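Glucose-6-phosphate isomerase (Thermus thermophilus, PDB 1ZZG) probably catalyses the reversible isomerisation of glucose 6-phosphate to fructose 6-phosphate, a step shared by glycolysis and gluconeogenesis. Local coordinates at residues M1-P13 with Y351-F365. Residues are numbered along the deposited sequence; the frame is centred on the assembly and turned at random.
Sequences MLRLDTRFLPGFP and YEALAEAGQRVYALF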
ATOM      1  N   MET A   1      -8.221 -25.716  -3.204  1.00 41.77           N
ATOM      2  CA  MET A   1      -8.530 -25.562  -4.654  1.00 40.19           C
ATOM      3  C   MET A   1      -8.956 -24.142  -5.018  1.00 37.90           C
ATOM      4  O   MET A   1      -9.984 -23.648  -4.564  1.00 35.70           O
ATOM      5  CB  MET A   1      -9.626 -26.547  -5.065  1.00 43.92           C
ATOM      6  CG  MET A   1     -10.315 -26.191  -6.376  1.00 47.01           C
ATOM      7  SD  MET A   1     -10.238 -27.480  -7.639  1.00 52.51           S
ATOM      8  CE  MET A   1      -8.853 -26.884  -8.631  1.00 49.12           C
ATOM      9  N   LEU A   2      -8.150 -23.498  -5.850  1.00 34.71           N
ATOM     10  CA  LEU A   2      -8.434 -22.147  -6.300  1.00 33.66           C
ATOM     11  C   LEU A   2      -9.630 -22.248  -7.249  1.00 32.85           C
ATOM     12  O   LEU A   2      -9.746 -23.221  -7.989  1.00 31.53           O
ATOM     13  CB  LEU A   2      -7.209 -21.603  -7.039  1.00 33.88           C
ATOM     14  CG  LEU A   2      -7.044 -20.102  -7.248  1.00 35.55           C
ATOM     15  CD1 LEU A   2      -6.922 -19.423  -5.899  1.00 36.70           C
ATOM     16  CD2 LEU A   2      -5.796 -19.838  -8.081  1.00 35.35           C
ATOM     17  N   ARG A   3     -10.523 -21.263  -7.222  1.00 33.06           N
ATOM     18  CA  ARG A   3     -11.689 -21.283  -8.107  1.00 33.11           C
ATOM     19  C   ARG A   3     -11.854 -19.973  -8.858  1.00 33.16           C
ATOM     20  O   ARG A   3     -11.823 -18.896  -8.265  1.00 31.93           O
ATOM     21  CB  ARG A   3     -12.976 -21.584  -7.316  1.00 33.08           C
ATOM     22  CG  ARG A   3     -14.251 -21.536  -8.166  1.00 35.97           C
ATOM     23  CD  ARG A   3     -15.466 -22.114  -7.435  1.00 36.53           C
ATOM     24  NE  ARG A   3     -15.887 -21.320  -6.281  1.00 37.00           N
ATOM     25  CZ  ARG A   3     -16.628 -20.218  -6.357  1.00 38.49           C
ATOM     26  NH1 ARG A   3     -17.037 -19.770  -7.537  1.00 38.31           N
ATOM     27  NH2 ARG A   3     -16.965 -19.567  -5.251  1.00 39.41           N
ATOM     28  N   LEU A   4     -12.019 -20.071 -10.174  1.00 31.84           N
ATOM     29  CA  LEU A   4     -12.202 -18.890 -11.006  1.00 31.52           C
ATOM     30  C   LEU A   4     -13.687 -18.683 -11.275  1.00 33.04           C
ATOM     31  O   LEU A   4     -14.385 -19.603 -11.704  1.00 32.12           O
ATOM     32  CB  LEU A   4     -11.461 -19.039 -12.340  1.00 30.21           C
ATOM     33  CG  LEU A   4     -11.795 -17.970 -13.392  1.00 29.86           C
ATOM     34  CD1 LEU A   4     -11.395 -16.578 -12.893  1.00 29.37           C
ATOM     35  CD2 LEU A   4     -11.069 -18.300 -14.691  1.00 29.52           C
ATOM     36  N   ASP A   5     -14.161 -17.469 -11.014  1.00 33.12           N
ATOM     37  CA  ASP A   5     -15.560 -17.119 -11.227  1.00 33.56           C
ATOM     38  C   ASP A   5     -15.679 -16.005 -12.263  1.00 32.63           C
ATOM     39  O   ASP A   5     -15.139 -14.917 -12.082  1.00 30.47           O
ATOM     40  CB  ASP A   5     -16.193 -16.665  -9.910  1.00 36.14           C
ATOM     41  CG  ASP A   5     -17.665 -16.329 -10.054  1.00 36.81           C
ATOM     42  OD1 ASP A   5     -18.002 -15.424 -10.844  1.00 39.43           O
ATOM     43  OD2 ASP A   5     -18.488 -16.975  -9.374  1.00 40.54           O
ATOM     44  N   THR A   6     -16.389 -16.283 -13.350  1.00 31.57           N
ATOM     45  CA  THR A   6     -16.577 -15.305 -14.411  1.00 31.71           C
ATOM     46  C   THR A   6     -18.071 -15.058 -14.654  1.00 33.13           C
ATOM     47  O   THR A   6     -18.481 -14.718 -15.761  1.00 33.34           O
ATOM     48  CB  THR A   6     -15.921 -15.789 -15.732  1.00 33.45           C
ATOM     49  OG1 THR A   6     -16.439 -17.080 -16.084  1.00 32.80           O
ATOM     50  CG2 THR A   6     -14.403 -15.880 -15.582  1.00 31.67           C
ATOM     51  N   ARG A   7     -18.873 -15.216 -13.604  1.00 33.85           N
ATOM     52  CA  ARG A   7     -20.319 -15.041 -13.703  1.00 36.44           C
ATOM     53  C   ARG A   7     -20.759 -13.765 -14.412  1.00 36.18           C
ATOM     54  O   ARG A   7     -21.821 -13.746 -15.030  1.00 37.51           O
ATOM     55  CB  ARG A   7     -20.961 -15.095 -12.305  1.00 37.90           C
ATOM     56  CG  ARG A   7     -20.775 -13.828 -11.481  1.00 42.24           C
ATOM     57  CD  ARG A   7     -21.335 -13.964 -10.068  1.00 42.71           C
ATOM     58  NE  ARG A   7     -20.555 -14.887  -9.250  1.00 44.40           N
ATOM     59  CZ  ARG A   7     -20.639 -14.965  -7.925  1.00 46.23           C
ATOM     60  NH1 ARG A   7     -21.473 -14.173  -7.267  1.00 48.92           N
ATOM     61  NH2 ARG A   7     -19.887 -15.827  -7.254  1.00 46.31           N
ATOM     62  N   PHE A   8     -19.956 -12.703 -14.332  1.00 33.81           N
ATOM     63  CA  PHE A   8     -20.315 -11.438 -14.972  1.00 32.56           C
ATOM     64  C   PHE A   8     -19.621 -11.210 -16.305  1.00 33.83           C
ATOM     65  O   PHE A   8     -19.566 -10.089 -16.805  1.00 34.31           O
ATOM     66  CB  PHE A   8     -20.035 -10.267 -14.024  1.00 30.64           C
ATOM     67  CG  PHE A   8     -20.798 -10.350 -12.734  1.00 30.52           C
ATOM     68  CD1 PHE A   8     -22.189 -10.407 -12.741  1.00 30.55           C
ATOM     69  CD2 PHE A   8     -20.131 -10.413 -11.516  1.00 30.52           C
ATOM     70  CE1 PHE A   8     -22.906 -10.533 -11.551  1.00 30.14           C
ATOM     71  CE2 PHE A   8     -20.839 -10.539 -10.320  1.00 31.10           C
ATOM     72  CZ  PHE A   8     -22.230 -10.600 -10.340  1.00 30.00           C
ATOM     73  N   LEU A   9     -19.083 -12.288 -16.866  1.00 34.51           N
ATOM     74  CA  LEU A   9     -18.411 -12.253 -18.160  1.00 35.80           C
ATOM     75  C   LEU A   9     -18.990 -13.452 -18.918  1.00 38.18           C
ATOM     76  O   LEU A   9     -18.319 -14.467 -19.109  1.00 38.86           O
ATOM     77  CB  LEU A   9     -16.894 -12.408 -17.988  1.00 33.93           C
ATOM     78  CG  LEU A   9     -16.142 -11.334 -17.192  1.00 33.42           C
ATOM     79  CD1 LEU A   9     -14.692 -11.765 -16.996  1.00 32.28           C
ATOM     80  CD2 LEU A   9     -16.204 -10.007 -17.926  1.00 32.06           C
ATOM     81  N   PRO A  10     -20.255 -13.342 -19.357  1.00 39.98           N
ATOM     82  CA  PRO A  10     -20.968 -14.395 -20.088  1.00 41.00           C
ATOM     83  C   PRO A  10     -20.312 -14.923 -21.361  1.00 40.62           C
ATOM     84  O   PRO A  10     -20.525 -16.076 -21.736  1.00 42.19           O
ATOM     85  CB  PRO A  10     -22.331 -13.756 -20.358  1.00 41.66           C
ATOM     86  CG  PRO A  10     -21.991 -12.309 -20.512  1.00 41.02           C
ATOM     87  CD  PRO A  10     -21.041 -12.094 -19.353  1.00 40.55           C
ATOM     88  N   GLY A  11     -19.525 -14.090 -22.030  1.00 39.93           N
ATOM     89  CA  GLY A  11     -18.885 -14.536 -23.256  1.00 40.25           C
ATOM     90  C   GLY A  11     -17.535 -15.223 -23.090  1.00 39.75           C
ATOM     91  O   GLY A  11     -16.881 -15.538 -24.084  1.00 40.38           O
ATOM     92  N   PHE A  12     -17.122 -15.479 -21.851  1.00 38.20           N
ATOM     93  CA  PHE A  12     -15.825 -16.105 -21.610  1.00 36.48           C
ATOM     94  C   PHE A  12     -15.657 -17.542 -22.112  1.00 36.31           C
ATOM     95  O   PHE A  12     -14.622 -17.882 -22.677  1.00 35.36           O
ATOM     96  CB  PHE A  12     -15.463 -16.053 -20.123  1.00 35.12           C
ATOM     97  CG  PHE A  12     -14.072 -16.541 -19.833  1.00 31.63           C
ATOM     98  CD1 PHE A  12     -12.963 -15.863 -20.340  1.00 32.31           C
ATOM     99  CD2 PHE A  12     -13.868 -17.701 -19.102  1.00 31.24           C
ATOM    100  CE1 PHE A  12     -11.665 -16.341 -20.122  1.00 31.41           C
ATOM    101  CE2 PHE A  12     -12.577 -18.190 -18.878  1.00 31.88           C
ATOM    102  CZ  PHE A  12     -11.472 -17.507 -19.390  1.00 29.85           C
ATOM    103  N   PRO A  13     -16.659 -18.408 -21.896  1.00 37.46           N
ATOM    104  CA  PRO A  13     -16.526 -19.793 -22.368  1.00 37.71           C
ATOM    105  C   PRO A  13     -16.267 -19.855 -23.876  1.00 37.74           C
ATOM    106  O   PRO A  13     -15.514 -20.705 -24.346  1.00 37.59           O
ATOM    107  CB  PRO A  13     -17.863 -20.415 -21.967  1.00 37.97           C
ATOM    108  CG  PRO A  13     -18.204 -19.668 -20.705  1.00 38.11           C
ATOM    109  CD  PRO A  13     -17.888 -18.239 -21.102  1.00 37.00           C
ATOM    110  N   TYR A 351     -18.380  -7.194  -5.602  1.00 27.38           N
ATOM    111  CA  TYR A 351     -18.140  -7.915  -6.844  1.00 27.29           C
ATOM    112  C   TYR A 351     -19.329  -7.646  -7.772  1.00 26.75           C
ATOM    113  O   TYR A 351     -19.156  -7.282  -8.941  1.00 27.57           O
ATOM    114  CB  TYR A 351     -17.991  -9.414  -6.537  1.00 27.05           C
ATOM    115  CG  TYR A 351     -17.751 -10.315  -7.733  1.00 29.46           C
ATOM    116  CD1 TYR A 351     -17.066  -9.858  -8.863  1.00 30.23           C
ATOM    117  CD2 TYR A 351     -18.178 -11.643  -7.715  1.00 31.02           C
ATOM    118  CE1 TYR A 351     -16.815 -10.706  -9.945  1.00 31.21           C
ATOM    119  CE2 TYR A 351     -17.934 -12.497  -8.786  1.00 31.92           C
ATOM    120  CZ  TYR A 351     -17.253 -12.024  -9.895  1.00 31.84           C
ATOM    121  OH  TYR A 351     -17.012 -12.870 -10.948  1.00 35.36           O
ATOM    122  N   GLU A 352     -20.533  -7.795  -7.231  1.00 27.56           N
ATOM    123  CA  GLU A 352     -21.751  -7.557  -8.002  1.00 28.82           C
ATOM    124  C   GLU A 352     -21.920  -6.075  -8.368  1.00 29.16           C
ATOM    125  O   GLU A 352     -22.325  -5.751  -9.483  1.00 28.57           O
ATOM    126  CB  GLU A 352     -22.980  -8.024  -7.217  1.00 30.89           C
ATOM    127  CG  GLU A 352     -24.257  -8.042  -8.047  1.00 34.84           C
ATOM    128  CD  GLU A 352     -25.499  -8.333  -7.223  1.00 37.08           C
ATOM    129  OE1 GLU A 352     -25.430  -9.183  -6.306  1.00 38.32           O
ATOM    130  OE2 GLU A 352     -26.551  -7.717  -7.505  1.00 39.77           O
ATOM    131  N   ALA A 353     -21.613  -5.177  -7.433  1.00 29.17           N
ATOM    132  CA  ALA A 353     -21.753  -3.745  -7.696  1.00 29.10           C
ATOM    133  C   ALA A 353     -20.829  -3.310  -8.825  1.00 28.51           C
ATOM    134  O   ALA A 353     -21.211  -2.522  -9.692  1.00 28.46           O
ATOM    135  CB  ALA A 353     -21.461  -2.938  -6.428  1.00 27.73           C
ATOM    136  N   LEU A 354     -19.606  -3.825  -8.815  1.00 27.93           N
ATOM    137  CA  LEU A 354     -18.644  -3.490  -9.853  1.00 27.33           C
ATOM    138  C   LEU A 354     -19.178  -3.928 -11.218  1.00 28.15           C
ATOM    139  O   LEU A 354     -19.054  -3.206 -12.209  1.00 27.48           O
ATOM    140  CB  LEU A 354     -17.305  -4.172  -9.561  1.00 27.30           C
ATOM    141  CG  LEU A 354     -16.504  -3.597  -8.390  1.00 23.92           C
ATOM    142  CD1 LEU A 354     -15.317  -4.500  -8.051  1.00 23.76           C
ATOM    143  CD2 LEU A 354     -16.033  -2.204  -8.769  1.00 23.87           C
ATOM    144  N   ALA A 355     -19.782  -5.110 -11.264  1.00 29.22           N
ATOM    145  CA  ALA A 355     -20.331  -5.618 -12.516  1.00 31.27           C
ATOM    146  C   ALA A 355     -21.558  -4.804 -12.931  1.00 31.60           C
ATOM    147  O   ALA A 355     -21.759  -4.537 -14.117  1.00 33.04           O
ATOM    148  CB  ALA A 355     -20.693  -7.093 -12.371  1.00 31.74           C
ATOM    149  N   GLU A 356     -22.363  -4.400 -11.949  1.00 32.35           N
ATOM    150  CA  GLU A 356     -23.573  -3.609 -12.203  1.00 33.08           C
ATOM    151  C   GLU A 356     -23.190  -2.273 -12.827  1.00 31.41           C
ATOM    152  O   GLU A 356     -23.937  -1.715 -13.627  1.00 31.48           O
ATOM    153  CB  GLU A 356     -24.333  -3.378 -10.891  1.00 33.68           C
ATOM    154  CG  GLU A 356     -25.756  -2.817 -11.016  1.00 35.05           C
ATOM    155  CD  GLU A 356     -25.808  -1.332 -11.370  1.00 36.09           C
ATOM    156  OE1 GLU A 356     -24.875  -0.584 -11.001  1.00 35.30           O
ATOM    157  OE2 GLU A 356     -26.804  -0.908 -12.001  1.00 39.00           O
ATOM    158  N   ALA A 357     -22.017  -1.767 -12.459  1.00 31.34           N
ATOM    159  CA  ALA A 357     -21.531  -0.497 -12.983  1.00 30.31           C
ATOM    160  C   ALA A 357     -20.959  -0.648 -14.394  1.00 30.46           C
ATOM    161  O   ALA A 357     -20.545   0.334 -15.015  1.00 32.00           O
ATOM    162  CB  ALA A 357     -20.475   0.088 -12.045  1.00 29.63           C
ATOM    163  N   GLY A 358     -20.922  -1.882 -14.892  1.00 30.58           N
ATOM    164  CA  GLY A 358     -20.415  -2.122 -16.237  1.00 29.43           C
ATOM    165  C   GLY A 358     -18.931  -2.438 -16.379  1.00 29.44           C
ATOM    166  O   GLY A 358     -18.422  -2.541 -17.501  1.00 29.32           O
ATOM    167  N   GLN A 359     -18.231  -2.595 -15.258  1.00 28.17           N
ATOM    168  CA  GLN A 359     -16.802  -2.893 -15.297  1.00 27.81           C
ATOM    169  C   GLN A 359     -16.541  -4.372 -15.570  1.00 28.10           C
ATOM    170  O   GLN A 359     -17.302  -5.240 -15.143  1.00 28.89           O
ATOM    171  CB  GLN A 359     -16.128  -2.512 -13.965  1.00 27.41           C
ATOM    172  CG  GLN A 359     -16.074  -1.017 -13.676  1.00 25.82           C
ATOM    173  CD  GLN A 359     -15.031  -0.286 -14.498  1.00 26.07           C
ATOM    174  OE1 GLN A 359     -14.534  -0.802 -15.493  1.00 25.73           O
ATOM    175  NE2 GLN A 359     -14.706   0.932 -14.088  1.00 26.75           N
ATOM    176  N   ARG A 360     -15.463  -4.652 -16.295  1.00 27.43           N
ATOM    177  CA  ARG A 360     -15.088  -6.027 -16.576  1.00 28.14           C
ATOM    178  C   ARG A 360     -14.431  -6.535 -15.295  1.00 28.14           C
ATOM    179  O   ARG A 360     -13.341  -6.090 -14.925  1.00 24.91           O
ATOM    180  CB  ARG A 360     -14.114  -6.086 -17.759  1.00 28.73           C
ATOM    181  CG  ARG A 360     -14.788  -5.915 -19.127  1.00 32.48           C
ATOM    182  CD  ARG A 360     -15.748  -7.076 -19.379  1.00 35.59           C
ATOM    183  NE  ARG A 360     -16.450  -7.009 -20.660  1.00 36.53           N
ATOM    184  CZ  ARG A 360     -15.910  -7.296 -21.839  1.00 36.71           C
ATOM    185  NH1 ARG A 360     -14.644  -7.677 -21.926  1.00 35.09           N
ATOM    186  NH2 ARG A 360     -16.648  -7.206 -22.938  1.00 39.53           N
ATOM    187  N   VAL A 361     -15.104  -7.460 -14.617  1.00 27.21           N
ATOM    188  CA  VAL A 361     -14.602  -7.999 -13.363  1.00 27.16           C
ATOM    189  C   VAL A 361     -14.806  -9.505 -13.230  1.00 28.31           C
ATOM    190  O   VAL A 361     -15.757 -10.066 -13.771  1.00 28.21           O
ATOM    191  CB  VAL A 361     -15.290  -7.301 -12.163  1.00 28.13           C
ATOM    192  CG1 VAL A 361     -16.799  -7.541 -12.214  1.00 27.55           C
ATOM    193  CG2 VAL A 361     -14.707  -7.812 -10.851  1.00 27.68           C
ATOM    194  N   TYR A 362     -13.895 -10.146 -12.506  1.00 25.90           N
ATOM    195  CA  TYR A 362     -13.954 -11.578 -12.255  1.00 27.21           C
ATOM    196  C   TYR A 362     -13.394 -11.804 -10.863  1.00 27.86           C
ATOM    197  O   TYR A 362     -12.803 -10.897 -10.272  1.00 28.77           O
ATOM    198  CB  TYR A 362     -13.138 -12.354 -13.303  1.00 26.89           C
ATOM    199  CG  TYR A 362     -11.642 -12.115 -13.278  1.00 25.10           C
ATOM    200  CD1 TYR A 362     -10.799 -12.912 -12.501  1.00 26.22           C
ATOM    201  CD2 TYR A 362     -11.065 -11.107 -14.052  1.00 24.97           C
ATOM    202  CE1 TYR A 362      -9.418 -12.713 -12.501  1.00 25.02           C
ATOM    203  CE2 TYR A 362      -9.685 -10.899 -14.060  1.00 23.16           C
ATOM    204  CZ  TYR A 362      -8.872 -11.706 -13.285  1.00 25.99           C
ATOM    205  OH  TYR A 362      -7.519 -11.524 -13.314  1.00 25.00           O
ATOM    206  N   ALA A 363     -13.577 -13.004 -10.333  1.00 26.43           N
ATOM    207  CA  ALA A 363     -13.095 -13.288  -8.994  1.00 27.19           C
ATOM    208  C   ALA A 363     -12.344 -14.594  -8.885  1.00 27.16           C
ATOM    209  O   ALA A 363     -12.616 -15.549  -9.610  1.00 27.53           O
ATOM    210  CB  ALA A 363     -14.267 -13.290  -8.009  1.00 26.31           C
ATOM    211  N   LEU A 364     -11.384 -14.614  -7.969  1.00 26.89           N
ATOM    212  CA  LEU A 364     -10.600 -15.801  -7.688  1.00 26.80           C
ATOM    213  C   LEU A 364     -10.894 -16.125  -6.234  1.00 26.52           C
ATOM    214  O   LEU A 364     -10.590 -15.337  -5.339  1.00 26.60           O
ATOM    215  CB  LEU A 364      -9.106 -15.530  -7.880  1.00 28.29           C
ATOM    216  CG  LEU A 364      -8.601 -15.534  -9.324  1.00 29.27           C
ATOM    217  CD1 LEU A 364      -7.139 -15.112  -9.363  1.00 29.64           C
ATOM    218  CD2 LEU A 364      -8.774 -16.921  -9.915  1.00 29.79           C
ATOM    219  N   PHE A 365     -11.511 -17.276  -6.002  1.00 26.20           N
ATOM    220  CA  PHE A 365     -11.858 -17.690  -4.650  1.00 26.85           C
ATOM    221  C   PHE A 365     -10.822 -18.622  -4.034  1.00 28.01           C
ATOM    222  O   PHE A 365     -10.319 -19.535  -4.688  1.00 28.85           O
ATOM    223  CB  PHE A 365     -13.234 -18.374  -4.652  1.00 26.29           C
ATOM    224  CG  PHE A 365     -14.384 -17.427  -4.866  1.00 26.18           C
ATOM    225  CD1 PHE A 365     -14.965 -16.758  -3.787  1.00 26.31           C
ATOM    226  CD2 PHE A 365     -14.864 -17.175  -6.148  1.00 27.31           C
ATOM    227  CE1 PHE A 365     -16.009 -15.852  -3.985  1.00 25.83           C
ATOM    228  CE2 PHE A 365     -15.909 -16.266  -6.358  1.00 27.48           C
ATOM    229  CZ  PHE A 365     -16.481 -15.604  -5.273  1.00 26.79           C
TER
HETATM  230  O   HOH W   1     -17.194 -12.393 -13.546  1.00 29.50           O
HETATM  231  O   HOH W   2     -17.836  -8.106 -15.873  1.00 44.32           O
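R3 and D5 of the N-terminal strand 3-5 form hydrogen-bonded antiparallel pairs with F365 and A363, and L4 opposite L364 is the non-hydrogen-bonded pair between them. Strand 3-5 is an outermost strand, within this chain, of a mixed sheet in this SIS-type fold, next to strand 360-366, whose other neighbour is strand 306-313. Two-way backbone bonds join each of the two hydrogen-bonded pairs, among them D5 N to A363 O at 2.8 Å. L4 turns to the other sheet face, where its CD1 rests on L364 CD2 and Y362 CD1.

D5 can be followed outward. D5 CB meets the rim of the F365 ring, 3.6 Å from F365 CE2. CG stands anti to the backbone N (chi1 -178°), which brings the carboxylate to Y351. D5 OD1 accepts from Y351 OH at 2.7 Å, from one side of the carboxylate plane. The R7 backbone N reaches OD1 from the opposite side, closing an Asx turn. OD2 receives R7 NE and NH2, a side-on salt bridge. With an alanine at D5, the Y351 hydroxyl is likely to lose its carboxylate acceptor and the R7 guanidinium its main anchor.

The R3 guanidinium lies nearly flat on F365, with planes 14° apart, and also pairs with E314. Past the strand, F8 sets its edge against the face of Y351, centroids 4.9 Å apart. A355 CB of helix 339-356 sits over one F8 face and R7 CG over the other. A water accepts from F8 N and donates to Y351 OH and V361 O. A second one accepts from V361 N and donates to F8 O at 2.8 Å.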